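Local coordinates for pyrrolidone-carboxylate peptidase (Deinococcus radiodurans R1, PDB 5Z48), which probably removes N-terminal pyroglutamyl (5-oxoprolyl) groups from peptides, as a homotetrameric thiol peptidase of the C15 family, at residues A25-H30 with S42-V47; T5-G10 with G66-T71; M90-P95 with G142-N147. All coordinates share one frame; numbering follows the deposited sequence.

Contact 1: A25-H30 with S42-V47. With PCA (pyroglutamic acid), chain I.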
loop_
_atom_site.group_PDB
_atom_site.type_symbol
_atom_site.label_atom_id
_atom_site.label_comp_id
_atom_site.label_asym_id
_atom_site.label_seq_id
_atom_site.Cartn_x
_atom_site.Cartn_y
_atom_site.Cartn_z
ATOM N N ALA B 25 -15.448 -21.552 2.671
ATOM C CA ALA B 25 -14.490 -22.651 2.720
ATOM C C ALA B 25 -14.884 -23.680 3.774
ATOM O O ALA B 25 -14.768 -24.887 3.522
ATOM C CB ALA B 25 -13.097 -22.094 2.996
ATOM N N ALA B 26 -15.295 -23.222 4.965
ATOM C CA ALA B 26 -15.712 -24.185 5.986
ATOM C C ALA B 26 -16.885 -25.010 5.486
ATOM O O ALA B 26 -16.937 -26.240 5.683
ATOM C CB ALA B 26 -16.076 -23.467 7.297
ATOM N N GLN B 27 -17.849 -24.367 4.815
ATOM C CA GLN B 27 -19.007 -25.099 4.323
ATOM C C GLN B 27 -18.607 -26.163 3.308
ATOM O O GLN B 27 -19.109 -27.299 3.355
ATOM C CB GLN B 27 -20.026 -24.127 3.715
ATOM C CG GLN B 27 -21.464 -24.689 3.676
ATOM C CD GLN B 27 -22.136 -24.678 5.071
ATOM O OE1 GLN B 27 -21.721 -23.947 5.961
ATOM N NE2 GLN B 27 -23.246 -25.406 5.205
ATOM N N GLU B 28 -17.699 -25.819 2.378
ATOM C CA GLU B 28 -17.341 -26.761 1.327
ATOM C C GLU B 28 -16.535 -27.932 1.855
ATOM O O GLU B 28 -16.639 -29.046 1.294
ATOM C CB GLU B 28 -16.502 -26.072 0.247
ATOM C CG GLU B 28 -17.163 -25.020 -0.586
ATOM C CD GLU B 28 -16.207 -24.608 -1.712
ATOM O OE1 GLU B 28 -15.795 -25.516 -2.489
ATOM O OE2 GLU B 28 -15.817 -23.415 -1.787
ATOM N N LEU B 29 -15.754 -27.726 2.918
ATOM C CA LEU B 29 -14.851 -28.762 3.382
ATOM C C LEU B 29 -15.448 -29.612 4.499
ATOM O O LEU B 29 -14.844 -30.633 4.868
ATOM C CB LEU B 29 -13.525 -28.133 3.834
ATOM C CG LEU B 29 -12.775 -27.465 2.668
ATOM C CD1 LEU B 29 -11.593 -26.669 3.249
ATOM C CD2 LEU B 29 -12.288 -28.471 1.605
ATOM N N HIS B 30 -16.643 -29.285 4.989
ATOM C CA HIS B 30 -17.224 -30.121 6.038
ATOM C C HIS B 30 -17.306 -31.590 5.619
ATOM O O HIS B 30 -17.789 -31.912 4.532
ATOM C CB HIS B 30 -18.642 -29.669 6.422
ATOM C CG HIS B 30 -19.281 -30.580 7.426
ATOM N ND1 HIS B 30 -18.774 -30.713 8.710
ATOM C CD2 HIS B 30 -20.321 -31.451 7.331
ATOM C CE1 HIS B 30 -19.494 -31.605 9.365
ATOM N NE2 HIS B 30 -20.447 -32.059 8.559
ATOM N N SER B 42 -16.971 -28.991 10.328
ATOM C CA SER B 42 -16.999 -27.532 10.195
ATOM C C SER B 42 -18.122 -26.902 11.017
ATOM O O SER B 42 -19.186 -27.492 11.225
ATOM C CB SER B 42 -17.211 -27.130 8.741
ATOM O OG SER B 42 -16.199 -27.668 7.935
ATOM N N ALA B 43 -17.910 -25.632 11.384
ATOM C CA ALA B 43 -18.928 -24.809 12.029
ATOM C C ALA B 43 -18.719 -23.348 11.673
ATOM O O ALA B 43 -17.599 -22.903 11.404
ATOM C CB ALA B 43 -18.913 -24.949 13.562
ATOM N N LEU B 44 -19.813 -22.621 11.620
ATOM C CA LEU B 44 -19.735 -21.187 11.441
ATOM C C LEU B 44 -19.940 -20.486 12.771
ATOM O O LEU B 44 -20.772 -20.893 13.586
ATOM C CB LEU B 44 -20.770 -20.720 10.438
ATOM C CG LEU B 44 -20.504 -21.264 9.043
ATOM C CD1 LEU B 44 -21.470 -20.550 8.104
ATOM C CD2 LEU B 44 -19.043 -21.101 8.579
ATOM N N LEU B 45 -19.140 -19.457 12.993
ATOM C CA LEU B 45 -19.236 -18.622 14.183
ATOM C C LEU B 45 -19.812 -17.241 13.864
ATOM O O LEU B 45 -19.550 -16.672 12.789
ATOM C CB LEU B 45 -17.840 -18.432 14.791
ATOM C CG LEU B 45 -17.139 -19.764 15.165
ATOM C CD1 LEU B 45 -15.706 -19.509 15.670
ATOM C CD2 LEU B 45 -17.878 -20.522 16.258
ATOM N N PRO B 46 -20.562 -16.652 14.797
ATOM C CA PRO B 46 -21.003 -15.269 14.610
ATOM C C PRO B 46 -19.851 -14.299 14.854
ATOM O O PRO B 46 -18.905 -14.587 15.592
ATOM C CB PRO B 46 -22.084 -15.101 15.679
ATOM C CG PRO B 46 -21.565 -16.017 16.811
ATOM C CD PRO B 46 -20.969 -17.212 16.092
ATOM N N VAL B 47 -19.948 -13.114 14.232
ATOM C CA VAL B 47 -18.925 -12.069 14.429
ATOM C C VAL B 47 -19.347 -11.226 15.622
ATOM O O VAL B 47 -19.779 -10.073 15.485
ATOM C CB VAL B 47 -18.717 -11.226 13.163
ATOM C CG1 VAL B 47 -17.529 -10.301 13.346
ATOM C CG2 VAL B 47 -18.374 -12.132 12.009
HETATM N N PCA I . -12.635 -11.284 10.014
HETATM C CA PCA I . -12.749 -10.428 11.190
HETATM C CB PCA I . -13.931 -10.943 12.027
HETATM C CG PCA I . -14.627 -12.046 11.228
HETATM C CD PCA I . -13.719 -12.228 10.039
HETATM O OE PCA I . -13.928 -13.099 9.187
HETATM C C PCA I . -11.402 -10.375 11.938
HETATM O O PCA I . -11.320 -10.245 13.164
HETATM O OXT PCA I . -10.318 -10.509 11.303
#

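Contact 2: T5-G10 with G66-T71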
loop_
_atom_site.group_PDB
_atom_site.type_symbol
_atom_site.label_atom_id
_atom_site.label_comp_id
_atom_site.label_asym_id
_atom_site.label_seq_id
_atom_site.Cartn_x
_atom_site.Cartn_y
_atom_site.Cartn_z
ATOM N N THR B 5 -10.781 -35.925 14.747
ATOM C CA THR B 5 -11.524 -34.858 14.099
ATOM C C THR B 5 -10.677 -33.600 14.033
ATOM O O THR B 5 -10.107 -33.183 15.045
ATOM C CB THR B 5 -12.790 -34.524 14.881
ATOM O OG1 THR B 5 -13.632 -35.687 14.898
ATOM C CG2 THR B 5 -13.536 -33.312 14.279
ATOM N N LEU B 6 -10.612 -32.986 12.857
ATOM C CA LEU B 6 -10.094 -31.624 12.765
ATOM C C LEU B 6 -11.296 -30.685 12.805
ATOM O O LEU B 6 -12.220 -30.805 11.983
ATOM C CB LEU B 6 -9.263 -31.413 11.498
ATOM C CG LEU B 6 -8.715 -29.970 11.360
ATOM C CD1 LEU B 6 -7.276 -29.957 10.873
ATOM C CD2 LEU B 6 -9.544 -29.168 10.414
ATOM N N LEU B 7 -11.328 -29.796 13.807
ATOM C CA LEU B 7 -12.387 -28.789 13.886
ATOM C C LEU B 7 -12.023 -27.612 12.998
ATOM O O LEU B 7 -10.980 -27.005 13.193
ATOM C CB LEU B 7 -12.578 -28.327 15.335
ATOM C CG LEU B 7 -13.552 -27.148 15.540
ATOM C CD1 LEU B 7 -14.953 -27.554 15.126
ATOM C CD2 LEU B 7 -13.554 -26.695 17.030
ATOM N N LEU B 8 -12.876 -27.288 12.026
ATOM C CA LEU B 8 -12.640 -26.199 11.081
ATOM C C LEU B 8 -13.739 -25.171 11.252
ATOM O O LEU B 8 -14.904 -25.517 11.162
ATOM C CB LEU B 8 -12.645 -26.744 9.652
ATOM C CG LEU B 8 -12.596 -25.696 8.531
ATOM C CD1 LEU B 8 -11.311 -24.826 8.619
ATOM C CD2 LEU B 8 -12.665 -26.383 7.172
ATOM N N THR B 9 -13.387 -23.905 11.562
ATOM C CA THR B 9 -14.442 -22.895 11.693
ATOM C C THR B 9 -14.238 -21.760 10.694
ATOM O O THR B 9 -13.125 -21.498 10.249
ATOM C CB THR B 9 -14.518 -22.321 13.117
ATOM O OG1 THR B 9 -13.327 -21.569 13.432
ATOM C CG2 THR B 9 -14.636 -23.426 14.139
ATOM N N GLY B 10 -15.349 -21.111 10.338
ATOM C CA GLY B 10 -15.326 -19.862 9.590
ATOM C C GLY B 10 -16.273 -18.887 10.266
ATOM O O GLY B 10 -16.946 -19.229 11.231
ATOM N N GLY B 66 -8.818 -33.427 17.585
ATOM C CA GLY B 66 -7.382 -33.623 17.611
ATOM C C GLY B 66 -6.579 -32.480 17.052
ATOM O O GLY B 66 -5.358 -32.482 17.226
ATOM N N ALA B 67 -7.230 -31.524 16.393
ATOM C CA ALA B 67 -6.593 -30.329 15.856
ATOM C C ALA B 67 -7.684 -29.317 15.587
ATOM O O ALA B 67 -8.841 -29.696 15.356
ATOM C CB ALA B 67 -5.838 -30.651 14.562
ATOM N N VAL B 68 -7.316 -28.024 15.621
ATOM C CA VAL B 68 -8.275 -26.924 15.502
ATOM C C VAL B 68 -7.731 -25.911 14.503
ATOM O O VAL B 68 -6.646 -25.335 14.711
ATOM C CB VAL B 68 -8.552 -26.254 16.865
ATOM C CG1 VAL B 68 -9.512 -25.078 16.742
ATOM C CG2 VAL B 68 -9.039 -27.301 17.887
ATOM N N LEU B 69 -8.480 -25.694 13.417
ATOM C CA LEU B 69 -8.160 -24.699 12.387
ATOM C C LEU B 69 -9.265 -23.637 12.334
ATOM O O LEU B 69 -10.346 -23.867 11.783
ATOM C CB LEU B 69 -7.948 -25.377 11.023
ATOM C CG LEU B 69 -7.496 -24.434 9.888
ATOM C CD1 LEU B 69 -6.244 -23.659 10.235
ATOM C CD2 LEU B 69 -7.213 -25.259 8.622
ATOM N N LEU B 70 -9.013 -22.460 12.914
ATOM C CA LEU B 70 -9.966 -21.363 12.904
ATOM C C LEU B 70 -9.641 -20.460 11.710
ATOM O O LEU B 70 -8.459 -20.122 11.511
ATOM C CB LEU B 70 -9.833 -20.566 14.198
ATOM C CG LEU B 70 -9.835 -21.383 15.505
ATOM C CD1 LEU B 70 -9.408 -20.394 16.651
ATOM C CD2 LEU B 70 -11.175 -21.990 15.813
ATOM N N THR B 71 -10.647 -20.079 10.928
ATOM C CA THR B 71 -10.391 -19.236 9.758
ATOM C C THR B 71 -11.292 -17.994 9.750
ATOM O O THR B 71 -12.385 -17.958 10.341
ATOM C CB THR B 71 -10.555 -20.012 8.421
ATOM O OG1 THR B 71 -11.924 -20.226 8.093
ATOM C CG2 THR B 71 -9.856 -21.369 8.512
HETATM O O HOH W 1 -13.502 -18.954 12.587
#

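Contact 3: M90-P95 with G142-N147. With PCA (pyroglutamic acid), chain I.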
loop_
_atom_site.group_PDB
_atom_site.type_symbol
_atom_site.label_atom_id
_atom_site.label_comp_id
_atom_site.label_asym_id
_atom_site.label_seq_id
_atom_site.Cartn_x
_atom_site.Cartn_y
_atom_site.Cartn_z
ATOM N N MET B 90 -9.225 -7.077 23.564
ATOM C CA MET B 90 -10.273 -6.715 22.610
ATOM C C MET B 90 -10.196 -5.212 22.351
ATOM O O MET B 90 -10.420 -4.409 23.268
ATOM C CB MET B 90 -11.656 -7.086 23.148
ATOM C CG MET B 90 -11.731 -8.547 23.534
ATOM S SD MET B 90 -13.055 -8.999 24.643
ATOM C CE MET B 90 -14.517 -8.965 23.614
ATOM N N ASP B 91 -9.952 -4.841 21.094
ATOM C CA ASP B 91 -9.925 -3.426 20.721
ATOM C C ASP B 91 -10.437 -3.333 19.297
ATOM O O ASP B 91 -9.739 -3.732 18.353
ATOM C CB ASP B 91 -8.531 -2.818 20.855
ATOM C CG ASP B 91 -8.574 -1.315 20.745
ATOM O OD1 ASP B 91 -8.890 -0.636 21.729
ATOM O OD2 ASP B 91 -8.281 -0.792 19.650
ATOM N N PHE B 92 -11.677 -2.854 19.150
ATOM C CA PHE B 92 -12.399 -2.973 17.891
ATOM C C PHE B 92 -12.334 -1.659 17.137
ATOM O O PHE B 92 -12.798 -0.634 17.645
ATOM C CB PHE B 92 -13.864 -3.351 18.124
ATOM C CG PHE B 92 -14.097 -4.776 18.600
ATOM C CD1 PHE B 92 -13.055 -5.622 19.014
ATOM C CD2 PHE B 92 -15.405 -5.271 18.607
ATOM C CE1 PHE B 92 -13.314 -6.932 19.442
ATOM C CE2 PHE B 92 -15.692 -6.555 19.027
ATOM C CZ PHE B 92 -14.656 -7.414 19.431
ATOM N N GLN B 93 -11.809 -1.704 15.916
ATOM C CA GLN B 93 -11.796 -0.527 15.055
ATOM C C GLN B 93 -13.137 -0.288 14.380
ATOM O O GLN B 93 -13.421 0.851 14.000
ATOM C CB GLN B 93 -10.717 -0.675 13.990
ATOM C CG GLN B 93 -9.344 -0.915 14.613
ATOM C CD GLN B 93 -8.781 0.333 15.254
ATOM O OE1 GLN B 93 -8.903 1.438 14.719
ATOM N NE2 GLN B 93 -8.184 0.171 16.423
ATOM N N ILE B 94 -13.944 -1.335 14.181
ATOM C CA ILE B 94 -15.321 -1.261 13.687
ATOM C C ILE B 94 -16.184 -2.061 14.649
ATOM O O ILE B 94 -15.678 -2.934 15.372
ATOM C CB ILE B 94 -15.464 -1.832 12.253
ATOM C CG1 ILE B 94 -14.871 -3.255 12.188
ATOM C CG2 ILE B 94 -14.778 -0.928 11.229
ATOM C CD1 ILE B 94 -15.269 -4.007 10.899
ATOM N N PRO B 95 -17.486 -1.785 14.695
ATOM C CA PRO B 95 -18.352 -2.567 15.582
ATOM C C PRO B 95 -18.449 -4.006 15.105
ATOM O O PRO B 95 -18.232 -4.333 13.927
ATOM C CB PRO B 95 -19.713 -1.856 15.519
ATOM C CG PRO B 95 -19.598 -0.889 14.345
ATOM C CD PRO B 95 -18.166 -0.607 14.114
ATOM N N GLY B 142 -4.919 -8.821 14.396
ATOM C CA GLY B 142 -5.813 -7.762 14.855
ATOM C C GLY B 142 -6.248 -8.038 16.292
ATOM O O GLY B 142 -5.786 -8.975 16.907
ATOM N N LEU B 143 -7.118 -7.159 16.821
ATOM C CA LEU B 143 -7.704 -7.330 18.157
ATOM C C LEU B 143 -9.238 -7.384 18.071
ATOM O O LEU B 143 -9.935 -7.028 19.009
ATOM C CB LEU B 143 -7.207 -6.240 19.120
ATOM C CG LEU B 143 -5.672 -6.312 19.316
ATOM C CD1 LEU B 143 -5.309 -5.176 20.267
ATOM C CD2 LEU B 143 -5.186 -7.639 19.907
ATOM N N TYR B 144 -9.763 -7.858 16.919
ATOM C CA TYR B 144 -11.191 -7.987 16.674
ATOM C C TYR B 144 -11.607 -9.435 16.956
ATOM O O TYR B 144 -11.001 -10.084 17.801
ATOM C CB TYR B 144 -11.473 -7.521 15.242
ATOM C CG TYR B 144 -12.913 -7.264 14.765
ATOM C CD1 TYR B 144 -13.835 -6.464 15.457
ATOM C CD2 TYR B 144 -13.303 -7.773 13.542
ATOM C CE1 TYR B 144 -15.114 -6.208 14.937
ATOM C CE2 TYR B 144 -14.578 -7.526 13.015
ATOM C CZ TYR B 144 -15.474 -6.736 13.706
ATOM O OH TYR B 144 -16.720 -6.490 13.164
ATOM N N VAL B 145 -12.633 -9.942 16.290
ATOM C CA VAL B 145 -13.223 -11.206 16.754
ATOM C C VAL B 145 -12.358 -12.409 16.361
ATOM O O VAL B 145 -12.336 -13.408 17.099
ATOM C CB VAL B 145 -14.689 -11.340 16.261
ATOM C CG1 VAL B 145 -15.414 -12.526 16.961
ATOM C CG2 VAL B 145 -15.518 -10.083 16.562
ATOM N N CYS B 146 -11.610 -12.353 15.235
ATOM C CA CYS B 146 -10.721 -13.467 14.883
ATOM C C CYS B 146 -9.629 -13.650 15.929
ATOM O O CYS B 146 -9.374 -14.758 16.393
ATOM C CB CYS B 146 -10.078 -13.226 13.511
ATOM S SG CYS B 146 -11.317 -13.308 12.145
ATOM N N ASN B 147 -8.962 -12.564 16.313
ATOM C CA ASN B 147 -8.003 -12.689 17.399
ATOM C C ASN B 147 -8.649 -13.226 18.665
ATOM O O ASN B 147 -8.066 -14.072 19.366
ATOM C CB ASN B 147 -7.405 -11.322 17.688
ATOM C CG ASN B 147 -6.472 -11.358 18.892
ATOM O OD1 ASN B 147 -5.314 -11.806 18.758
ATOM N ND2 ASN B 147 -6.955 -10.922 20.043
HETATM N N PCA I . -12.635 -11.284 10.014
HETATM C CA PCA I . -12.749 -10.428 11.190
HETATM C CB PCA I . -13.931 -10.943 12.027
HETATM C CG PCA I . -14.627 -12.046 11.228
HETATM C CD PCA I . -13.719 -12.228 10.039
HETATM O OE PCA I . -13.928 -13.099 9.187
HETATM C C PCA I . -11.402 -10.375 11.938
HETATM O O PCA I . -11.320 -10.245 13.164
HETATM O OXT PCA I . -10.318 -10.509 11.303
#

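Contact 1: A25-H30 with S42-V47
S42, within strand 38-45, ties down the C-terminal end of helix 21-29 with two bonds, one to the A26 carbonyl in the last turn and one to the H30 ring just after it. The hydroxyl donates at 2.8 Å, S42 OG to A26 O, approaching 30° out of the carbonyl plane. H30, the first residue to leave the helical path, turns its imidazole to the strand: a chi1 of 176° puts CG opposite the backbone N and the ring edge toward S42. H30 ND1 accepts from S42 N at 3.0 Å in the ring plane, with an almost straight N-H...N angle of 174°. Replacing S42 by an alanine removes OG, and the A26 carbonyl would probably be left with weak bonds from L29 N and H30 N. Beyond the polar pair, L44 CD2, in one of two conformers, comes 4.0 Å from A26 CB. Helix 21-29 links parallel neighbours 5-11 and 38-45 in a beta-alpha-beta crossover that also includes short strand 33-34. Further along, V47 lines the pyroglutamate pocket, its CG2 3.8 Å from the ligand CG. Because H30 ND1 accepts here, a neutral H30 ring would be expected to carry its proton on NE2.

Contact 2: T5-G10 with G66-T71
Strands 5-10 and 67-71 run parallel, their axes 4.7 Å apart and inclined by 14°, with L7 and T9 holding the ladder: L7 N donates to A67 O, L69 N to L7 O at 2.8 Å, and T9 N to L69 O. One face carries L6, L8, A67 and L69. There L6 straddles two neighbours, CD1 against A67 CB at 4.0 Å and CD2 against L69 CB, while L8 CD1 touches both L69 CG and T71 CG2, the latter at 3.8 Å. On the other face L7 meets V68 loosely, and T9 OG1 lies alongside L70 CD2, the two side chains running in the same direction. At the C-terminal end T9 O takes two donors from T71. T71 OG1 donates to a lone pair of T9 O at 2.8 Å, placed there by a chi1 of 76°, whereas the backbone N comes from 38° above the carbonyl plane. A water joins T9 OG1, at 2.8 Å, to T71 O. This is the buried middle of the central sheet: strand 38-45 pairs beyond 5-11 and strand 167-172 beyond 67-73, helix 194-211 packs on the L6, L8 and L69 face, and helix 49-63 covers L7, V68 and L70, giving an alpha/beta/alpha layering.

Contact 3: M90-P95 with G142-N147
Y144 drives its ring edge into the face of F92, a T-shaped pair with centroids 4.9 Å apart and planes at 78°. Y144 CD1 sits over the centre of the F92 ring, 3.6 Å from its CG. V145 CG2 touches F92 CZ at 4.0 Å, and I94 CG1 lies against Y144 CZ. Outside this apolar centre, L143 O lies at the F92 ring edge, 3.4 Å from F92 CE1, and accepts from D91 N at 3.0 Å. The tyrosine's chi1 of -168° swings its ring out to the loop, where OH donates to P95 O at 2.7 Å from above the carbonyl plane; this bond and the F92 face fix its rotation. Another edge of Y144 borders the pyroglutamate, whose carboxylate O takes the backbone N-H of C146, the presumed nucleophile, at 3.0 Å; a donor of this kind is consistent with an oxyanion hole. The D91 carboxylate is held by R103 and by R122 of a neighbouring subunit. The contact thus joins the loop after strand 80-90 to the N-terminus of helix 145-159, where Y144 is the N-cap residue, with C146 packing on F11 and on F169 and H171 of strand 167-172.

Overall arrangement
Contacts 1 and 2 share one sheet, their centres 9 Å apart: strand 38-45 pairs with strand 5-11, with backbone bonds from A43 to L8 and from L45 to G10. In sequence, both segments of contact 1 fall between those of contact 2, and contact 3 follows both. It stands about 20 Å from contact 1 and 21 Å from contact 2, centre to centre, without touching contact 2. V47 bridges contacts 1 and 3, packing on Y144 and V145, and both contacts reach the pyroglutamate. F11 and L73, at the ends of strands 5-11 and 67-73, bring the sheet to the pocket, while the loop 90-95 braces Y144 beside C146, which with H171 and E83 probably forms the catalytic triad.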